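Local coordinates for protein bile salt hydrolase/transferase (Clostridium perfringens, PDB 2BJF) that hydrolyses the amide bond of glycine- and taurine-conjugated bile salts, releasing free bile acids, and also acts as a bile acid transferase, at residues I33-K38 and E307-N312; V190-N195 and T214-L219. One frame throughout, in Å; residues are numbered along the deposited sequence.

Contacts 1 and 2 lie on opposite sides of the chain's centre, with their own centres 49 Å apart and their nearest atoms about 37 Å apart, and they do not touch. Along the chain, contact 2 is nested inside the long loop that contact 1 closes: 33-38 meets 307-312 across 268 intervening residues, whereas only 18 separate 190-195 from 214-219. Both lie away from the nucleophile Cys2 and the deoxycholate pocket; the side chain of Val217 in contact 2 is about 11 Å from a bound taurine molecule. Contact 1 joins loops at the chain's surface; contact 2 shapes a region that packs against two other subunits of the tetramer.

Contact 1. Residues I33-K38 and E307-N312; sequences IPRNFK and ENLDGN
Arg35 lies across the turn 308-311 and buries more surface in this contact than any other residue. Its backbone N donates to Leu309 O at 2.8 Å. From there the side chain runs extended from CG to NE, which lays the guanidinium flat over Leu309, an apolar platform: CB of that leucine sits 3.8 Å above the centre of the guanidinium plane, and its CD1 packs under NH2. Arginine suits the place because its long, flat end can rest on an apolar side chain and still use its N-H groups at the rim. There Asp310 supplies the matching charge, Arg35 NH1 forming a salt bridge to Asp310 OD1 at 3.0 Å; OD1 lies at the guanidinium's edge, near its plane, while the two planes are turned 55° apart. NH2 has a second acidic partner in Glu73.

Pro34 supplies the third large patch. Its rigid, apolar ring fits against the turn backbone, CG reaching Gly311 O at 3.4 Å. Two waters bridge Arg35 O and Gly311 O, donating to both carbonyls. The type I turn is braced by an Asx turn in which Asn308 OD1 accepts from Asp310 N.

The contact thus joins the loop leaving strand 29-33 to the one entering strand 315-318. These strands pair antiparallel, and Leu309 also touches Phe32 on the former.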
ATOM      1  N   ILE A  33      40.745   7.584  18.391  1.00 10.16           N
ATOM      2  CA  ILE A  33      42.099   7.710  17.853  1.00 10.14           C
ATOM      3  C   ILE A  33      42.552   9.166  17.979  1.00 10.20           C
ATOM      4  O   ILE A  33      41.892  10.063  17.453  1.00 10.02           O
ATOM      5  CB  ILE A  33      42.191   7.260  16.368  1.00 10.16           C
ATOM      6  CG1 ILE A  33      41.537   5.886  16.166  1.00  9.94           C
ATOM      7  CG2 ILE A  33      43.650   7.238  15.908  1.00 10.35           C
ATOM      8  CD1 ILE A  33      41.418   5.458  14.706  1.00 10.08           C
ATOM      9  N   PRO A  34      43.675   9.406  18.685  1.00 10.44           N
ATOM     10  CA  PRO A  34      44.185  10.767  18.854  1.00 10.64           C
ATOM     11  C   PRO A  34      44.841  11.311  17.583  1.00 11.01           C
ATOM     12  O   PRO A  34      44.985  10.581  16.598  1.00 10.99           O
ATOM     13  CB  PRO A  34      45.226  10.611  19.967  1.00 10.64           C
ATOM     14  CG  PRO A  34      45.705   9.211  19.834  1.00 10.55           C
ATOM     15  CD  PRO A  34      44.521   8.409  19.368  1.00 10.37           C
ATOM     16  N   ARG A  35      45.227  12.587  17.618  1.00 11.37           N
ATOM     17  CA  ARG A  35      45.952  13.226  16.517  1.00 11.88           C
ATOM     18  C   ARG A  35      47.316  12.577  16.318  1.00 12.14           C
ATOM     19  O   ARG A  35      47.890  12.025  17.264  1.00 12.15           O
ATOM     20  CB  ARG A  35      46.179  14.711  16.810  1.00 11.83           C
ATOM     21  CG  ARG A  35      44.932  15.554  16.981  1.00 11.85           C
ATOM     22  CD  ARG A  35      45.289  16.820  17.743  1.00 11.51           C
ATOM     23  NE  ARG A  35      44.150  17.712  17.936  1.00 11.39           N
ATOM     24  CZ  ARG A  35      44.124  18.722  18.803  1.00 11.33           C
ATOM     25  NH1 ARG A  35      45.176  18.974  19.574  1.00 11.17           N
ATOM     26  NH2 ARG A  35      43.041  19.480  18.903  1.00 11.54           N
ATOM     27  N   ASN A  36      47.828  12.651  15.089  0.50 12.37           N
ATOM     28  CA  ASN A  36      49.181  12.186  14.755  0.50 12.65           C
ATOM     29  C   ASN A  36      49.436  10.710  15.098  0.50 12.83           C
ATOM     30  O   ASN A  36      50.552  10.323  15.454  0.50 12.84           O
ATOM     31  CB  ASN A  36      50.234  13.106  15.401  0.50 12.74           C
ATOM     32  CG  ASN A  36      51.615  12.950  14.786  0.50 12.90           C
ATOM     33  OD1 ASN A  36      52.589  12.678  15.490  0.50 13.39           O
ATOM     34  ND2 ASN A  36      51.707  13.121  13.470  0.50 13.35           N
ATOM     35  N   PHE A  37      48.391   9.891  14.987  1.00 12.96           N
ATOM     36  CA  PHE A  37      48.514   8.455  15.238  1.00 13.39           C
ATOM     37  C   PHE A  37      48.632   7.678  13.933  1.00 13.88           C
ATOM     38  O   PHE A  37      47.765   7.772  13.061  1.00 13.84           O
ATOM     39  CB  PHE A  37      47.344   7.921  16.074  1.00 13.47           C
ATOM     40  CG  PHE A  37      47.535   6.502  16.540  1.00 13.40           C
ATOM     41  CD1 PHE A  37      48.189   6.232  17.741  1.00 13.67           C
ATOM     42  CD2 PHE A  37      47.076   5.433  15.774  1.00 13.84           C
ATOM     43  CE1 PHE A  37      48.378   4.921  18.172  1.00 13.73           C
ATOM     44  CE2 PHE A  37      47.263   4.120  16.195  1.00 13.75           C
ATOM     45  CZ  PHE A  37      47.912   3.863  17.399  1.00 13.86           C
ATOM     46  N   LYS A  38      49.710   6.909  13.817  1.00 14.46           N
ATOM     47  CA  LYS A  38      49.988   6.130  12.616  1.00 15.15           C
ATOM     48  C   LYS A  38      49.311   4.760  12.672  1.00 15.40           C
ATOM     49  O   LYS A  38      49.638   3.924  13.520  1.00 15.43           O
ATOM     50  CB  LYS A  38      51.502   5.997  12.410  1.00 15.04           C
ATOM     51  CG  LYS A  38      51.918   5.222  11.161  1.00 15.44           C
ATOM     52  CD  LYS A  38      53.422   5.327  10.887  1.00 15.79           C
ATOM     53  CE  LYS A  38      54.279   4.796  12.037  1.00 17.21           C
ATOM     54  NZ  LYS A  38      54.053   3.350  12.321  1.00 18.34           N
ATOM     55  N   GLU A 307      38.851  13.214  26.321  1.00 11.32           N
ATOM     56  CA  GLU A 307      40.084  12.460  26.090  1.00 11.29           C
ATOM     57  C   GLU A 307      41.223  13.378  25.652  1.00 11.19           C
ATOM     58  O   GLU A 307      40.995  14.528  25.266  1.00 11.10           O
ATOM     59  CB  GLU A 307      39.861  11.364  25.038  1.00 11.47           C
ATOM     60  CG  GLU A 307      38.738  10.370  25.358  1.00 11.72           C
ATOM     61  CD  GLU A 307      38.976   9.564  26.629  1.00 12.49           C
ATOM     62  OE1 GLU A 307      40.144   9.237  26.937  1.00 13.33           O
ATOM     63  OE2 GLU A 307      37.984   9.251  27.319  1.00 12.91           O
ATOM     64  N   ASN A 308      42.452  12.870  25.725  1.00 10.97           N
ATOM     65  CA  ASN A 308      43.607  13.610  25.230  1.00 10.88           C
ATOM     66  C   ASN A 308      43.710  13.491  23.717  1.00 10.84           C
ATOM     67  O   ASN A 308      44.066  12.433  23.189  1.00 10.80           O
ATOM     68  CB  ASN A 308      44.903  13.134  25.896  1.00 10.83           C
ATOM     69  CG  ASN A 308      46.064  14.099  25.679  1.00 10.74           C
ATOM     70  OD1 ASN A 308      45.937  15.104  24.976  1.00  9.99           O
ATOM     71  ND2 ASN A 308      47.205  13.795  26.289  1.00 10.69           N
ATOM     72  N   LEU A 309      43.397  14.582  23.025  1.00 10.93           N
ATOM     73  CA  LEU A 309      43.492  14.619  21.567  1.00 11.08           C
ATOM     74  C   LEU A 309      44.946  14.545  21.101  1.00 11.12           C
ATOM     75  O   LEU A 309      45.217  14.170  19.961  1.00 11.01           O
ATOM     76  CB  LEU A 309      42.795  15.860  20.993  1.00 11.17           C
ATOM     77  CG  LEU A 309      41.333  16.145  21.373  1.00 11.66           C
ATOM     78  CD1 LEU A 309      40.792  17.304  20.546  1.00 12.27           C
ATOM     79  CD2 LEU A 309      40.424  14.924  21.230  1.00 12.18           C
ATOM     80  N   ASP A 310      45.870  14.896  21.996  1.00 11.21           N
ATOM     81  CA  ASP A 310      47.307  14.796  21.735  1.00 11.46           C
ATOM     82  C   ASP A 310      47.913  13.521  22.333  1.00 11.54           C
ATOM     83  O   ASP A 310      49.127  13.441  22.546  1.00 11.57           O
ATOM     84  CB  ASP A 310      48.039  16.031  22.278  1.00 11.33           C
ATOM     85  CG  ASP A 310      47.644  17.313  21.564  1.00 11.71           C
ATOM     86  OD1 ASP A 310      47.509  17.301  20.320  1.00 11.50           O
ATOM     87  OD2 ASP A 310      47.482  18.343  22.252  1.00 12.00           O
ATOM     88  N   GLY A 311      47.064  12.527  22.591  1.00 11.73           N
ATOM     89  CA  GLY A 311      47.494  11.242  23.153  1.00 11.96           C
ATOM     90  C   GLY A 311      48.318  10.402  22.192  1.00 12.18           C
ATOM     91  O   GLY A 311      48.484  10.762  21.025  1.00 12.27           O
ATOM     92  N   ASN A 312      48.825   9.274  22.685  1.00 12.38           N
ATOM     93  CA  ASN A 312      49.724   8.418  21.902  1.00 12.63           C
ATOM     94  C   ASN A 312      49.196   7.004  21.626  1.00 12.79           C
ATOM     95  O   ASN A 312      49.885   6.191  21.003  1.00 12.84           O
ATOM     96  CB  ASN A 312      51.115   8.358  22.558  1.00 12.61           C
ATOM     97  CG  ASN A 312      51.083   7.793  23.976  1.00 12.72           C
ATOM     98  OD1 ASN A 312      50.132   7.122  24.380  1.00 12.92           O
ATOM     99  ND2 ASN A 312      52.141   8.059  24.734  1.00 13.30           N
TER
HETATM  100  O   HOH W   1      49.254  13.157  19.301  1.00 19.25           O
HETATM  101  O   HOH W   2      49.056   9.731  18.484  1.00 19.43           O

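Contact 2. Residues V190-N195 and T214-L219; sequences VGLRYN and TGLVGL
Leu216 is the central bump, its CD2 pushed into a hollow made by Leu192, Arg193 and Tyr194. One wall is Leu192 CB, 3.9 Å from Leu216 CD2; another is the ring of Tyr194, whose CD1 approaches the same methyl obliquely at 4.0 Å. The backbone carbonyl Arg193 O closes in at 3.4 Å from CD2. In return Leu192 holds CG beside its backbone N (chi1 -67°), which carries its methyls across to Leu216 and Leu219, and the two divide the work: CD2 lies against the backbone at Leu216 O, while CD1 meets Leu219 CD1 at 3.8 Å, the two side chains crossing at about a right angle. A branched leucine suits position 192, since its fork can address both surfaces.

Gly215 makes the close approach possible. A CB there would collide with Arg193 O and Asn195 O; without one, its CA comes 3.2 Å from Arg193 O in a CA-H...O contact. Arg193 N donates to Gly215 O at 3.0 Å. A water at the guanidinium's edge accepts from Arg193 NE and lies within reach of Gly215 O and Gly191 O. Arg193 NH2 reaches Gly191 O of the third subunit, and the bond is returned by that subunit's Arg193.

The type II turn 216-219, with Gly218 at its third position (phi 112°), brings Leu219 round to Leu192. The two segments draw together the ends of the excursion carrying strands 199-202 and 205-208, forming the neck of a protruding two-stranded element, probably a beta hairpin, backed by Phe234 of helix 225-243 and built into the tetramer's subunit interfaces.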
ATOM      1  N   VAL A 190       3.898  12.753  -2.849  1.00  9.95           N
ATOM      2  CA  VAL A 190       3.513  14.166  -2.721  1.00  9.77           C
ATOM      3  C   VAL A 190       2.110  14.344  -2.119  1.00  9.70           C
ATOM      4  O   VAL A 190       1.780  15.418  -1.611  1.00  9.64           O
ATOM      5  CB  VAL A 190       3.610  14.939  -4.071  1.00  9.75           C
ATOM      6  CG1 VAL A 190       5.058  15.052  -4.532  1.00  9.92           C
ATOM      7  CG2 VAL A 190       2.750  14.290  -5.151  1.00  9.55           C
ATOM      8  N   GLY A 191       1.305  13.282  -2.169  1.00  9.59           N
ATOM      9  CA  GLY A 191      -0.060  13.310  -1.650  1.00  9.87           C
ATOM     10  C   GLY A 191      -0.198  13.047  -0.159  1.00 10.00           C
ATOM     11  O   GLY A 191      -1.312  13.061   0.371  1.00 10.02           O
ATOM     12  N   LEU A 192       0.922  12.804   0.522  1.00 10.11           N
ATOM     13  CA  LEU A 192       0.914  12.575   1.972  1.00 10.30           C
ATOM     14  C   LEU A 192       0.600  13.852   2.749  1.00 10.41           C
ATOM     15  O   LEU A 192       0.976  14.948   2.333  1.00 10.39           O
ATOM     16  CB  LEU A 192       2.252  11.995   2.447  1.00 10.29           C
ATOM     17  CG  LEU A 192       2.669  10.584   2.018  1.00 10.53           C
ATOM     18  CD1 LEU A 192       4.076  10.295   2.525  1.00 11.31           C
ATOM     19  CD2 LEU A 192       1.689   9.518   2.507  1.00 11.26           C
ATOM     20  N   ARG A 193      -0.091  13.698   3.878  1.00 10.56           N
ATOM     21  CA  ARG A 193      -0.451  14.826   4.739  1.00 10.78           C
ATOM     22  C   ARG A 193      -0.249  14.479   6.211  1.00 11.13           C
ATOM     23  O   ARG A 193      -0.656  13.408   6.665  1.00 11.14           O
ATOM     24  CB  ARG A 193      -1.904  15.253   4.500  1.00 10.82           C
ATOM     25  CG  ARG A 193      -2.131  16.006   3.193  1.00 10.67           C
ATOM     26  CD  ARG A 193      -3.597  16.364   2.996  1.00 10.58           C
ATOM     27  NE  ARG A 193      -4.403  15.213   2.590  1.00 10.08           N
ATOM     28  CZ  ARG A 193      -5.700  15.264   2.295  1.00 10.31           C
ATOM     29  NH1 ARG A 193      -6.362  16.414   2.360  1.00 10.36           N
ATOM     30  NH2 ARG A 193      -6.341  14.160   1.933  1.00 10.49           N
ATOM     31  N   TYR A 194       0.381  15.387   6.952  1.00 11.37           N
ATOM     32  CA  TYR A 194       0.607  15.181   8.384  1.00 11.76           C
ATOM     33  C   TYR A 194      -0.633  15.557   9.185  1.00 12.01           C
ATOM     34  O   TYR A 194      -0.862  15.034  10.278  1.00 12.22           O
ATOM     35  CB  TYR A 194       1.816  15.983   8.875  1.00 11.79           C
ATOM     36  CG  TYR A 194       3.053  15.831   8.020  1.00 11.71           C
ATOM     37  CD1 TYR A 194       3.541  14.567   7.682  1.00 11.79           C
ATOM     38  CD2 TYR A 194       3.737  16.951   7.550  1.00 11.89           C
ATOM     39  CE1 TYR A 194       4.675  14.422   6.893  1.00 11.72           C
ATOM     40  CE2 TYR A 194       4.875  16.819   6.758  1.00 11.93           C
ATOM     41  CZ  TYR A 194       5.338  15.551   6.438  1.00 11.79           C
ATOM     42  OH  TYR A 194       6.462  15.406   5.661  1.00 11.98           O
ATOM     43  N   ASN A 195      -1.425  16.470   8.628  1.00 12.11           N
ATOM     44  CA  ASN A 195      -2.649  16.937   9.266  1.00 12.45           C
ATOM     45  C   ASN A 195      -3.786  15.940   9.103  1.00 12.21           C
ATOM     46  O   ASN A 195      -4.003  15.403   8.015  1.00 12.31           O
ATOM     47  CB  ASN A 195      -3.060  18.300   8.705  1.00 12.71           C
ATOM     48  CG  ASN A 195      -2.062  19.395   9.039  1.00 13.82           C
ATOM     49  OD1 ASN A 195      -1.302  19.289  10.003  1.00 15.46           O
ATOM     50  ND2 ASN A 195      -2.064  20.459   8.242  1.00 15.29           N
ATOM     51  N   THR A 214      -4.958   9.643   9.457  1.00 11.30           N
ATOM     52  CA  THR A 214      -5.571   9.341   8.157  1.00 11.01           C
ATOM     53  C   THR A 214      -4.882  10.007   6.966  1.00 11.07           C
ATOM     54  O   THR A 214      -5.010   9.543   5.831  1.00 10.85           O
ATOM     55  CB  THR A 214      -7.072   9.689   8.136  1.00 11.09           C
ATOM     56  OG1 THR A 214      -7.254  11.062   8.504  1.00 10.85           O
ATOM     57  CG2 THR A 214      -7.846   8.790   9.095  1.00 11.00           C
ATOM     58  N   GLY A 215      -4.143  11.082   7.228  1.00 11.09           N
ATOM     59  CA  GLY A 215      -3.439  11.807   6.171  1.00 11.38           C
ATOM     60  C   GLY A 215      -2.256  11.060   5.577  1.00 11.54           C
ATOM     61  O   GLY A 215      -1.867  11.318   4.434  1.00 11.39           O
ATOM     62  N   LEU A 216      -1.681  10.139   6.350  1.00 11.73           N
ATOM     63  CA  LEU A 216      -0.493   9.393   5.917  1.00 12.00           C
ATOM     64  C   LEU A 216      -0.783   7.989   5.382  1.00 12.23           C
ATOM     65  O   LEU A 216       0.146   7.236   5.078  1.00 12.24           O
ATOM     66  CB  LEU A 216       0.545   9.314   7.044  1.00 12.08           C
ATOM     67  CG  LEU A 216       1.323  10.569   7.441  1.00 12.20           C
ATOM     68  CD1 LEU A 216       2.394  10.200   8.457  1.00 12.28           C
ATOM     69  CD2 LEU A 216       1.955  11.252   6.232  1.00 12.02           C
ATOM     70  N   VAL A 217      -2.060   7.635   5.263  1.00 12.53           N
ATOM     71  CA  VAL A 217      -2.435   6.346   4.682  1.00 12.72           C
ATOM     72  C   VAL A 217      -1.807   6.218   3.289  1.00 12.63           C
ATOM     73  O   VAL A 217      -1.902   7.131   2.464  1.00 12.95           O
ATOM     74  CB  VAL A 217      -3.972   6.149   4.660  1.00 12.78           C
ATOM     75  CG1 VAL A 217      -4.355   4.866   3.928  1.00 13.22           C
ATOM     76  CG2 VAL A 217      -4.514   6.124   6.088  1.00 13.12           C
ATOM     77  N   GLY A 218      -1.129   5.096   3.060  1.00 12.47           N
ATOM     78  CA  GLY A 218      -0.345   4.891   1.845  1.00 12.32           C
ATOM     79  C   GLY A 218       1.151   4.847   2.116  1.00 12.03           C
ATOM     80  O   GLY A 218       1.926   4.405   1.267  1.00 11.97           O
ATOM     81  N   LEU A 219       1.563   5.313   3.294  1.00 11.69           N
ATOM     82  CA  LEU A 219       2.961   5.213   3.710  1.00 11.34           C
ATOM     83  C   LEU A 219       3.343   3.735   3.825  1.00 11.11           C
ATOM     84  O   LEU A 219       2.621   2.963   4.462  1.00 11.30           O
ATOM     85  CB  LEU A 219       3.181   5.930   5.048  1.00 11.34           C
ATOM     86  CG  LEU A 219       4.620   6.218   5.494  1.00 11.45           C
ATOM     87  CD1 LEU A 219       5.242   7.357   4.690  1.00 11.69           C
ATOM     88  CD2 LEU A 219       4.665   6.539   6.980  1.00 11.42           C
TER
HETATM   89  O   HOH W   3      -3.213  12.598   2.285  1.00 10.71           O
HETATM   90  O   HOH W   4      -2.818  12.342   9.421  1.00 19.09           O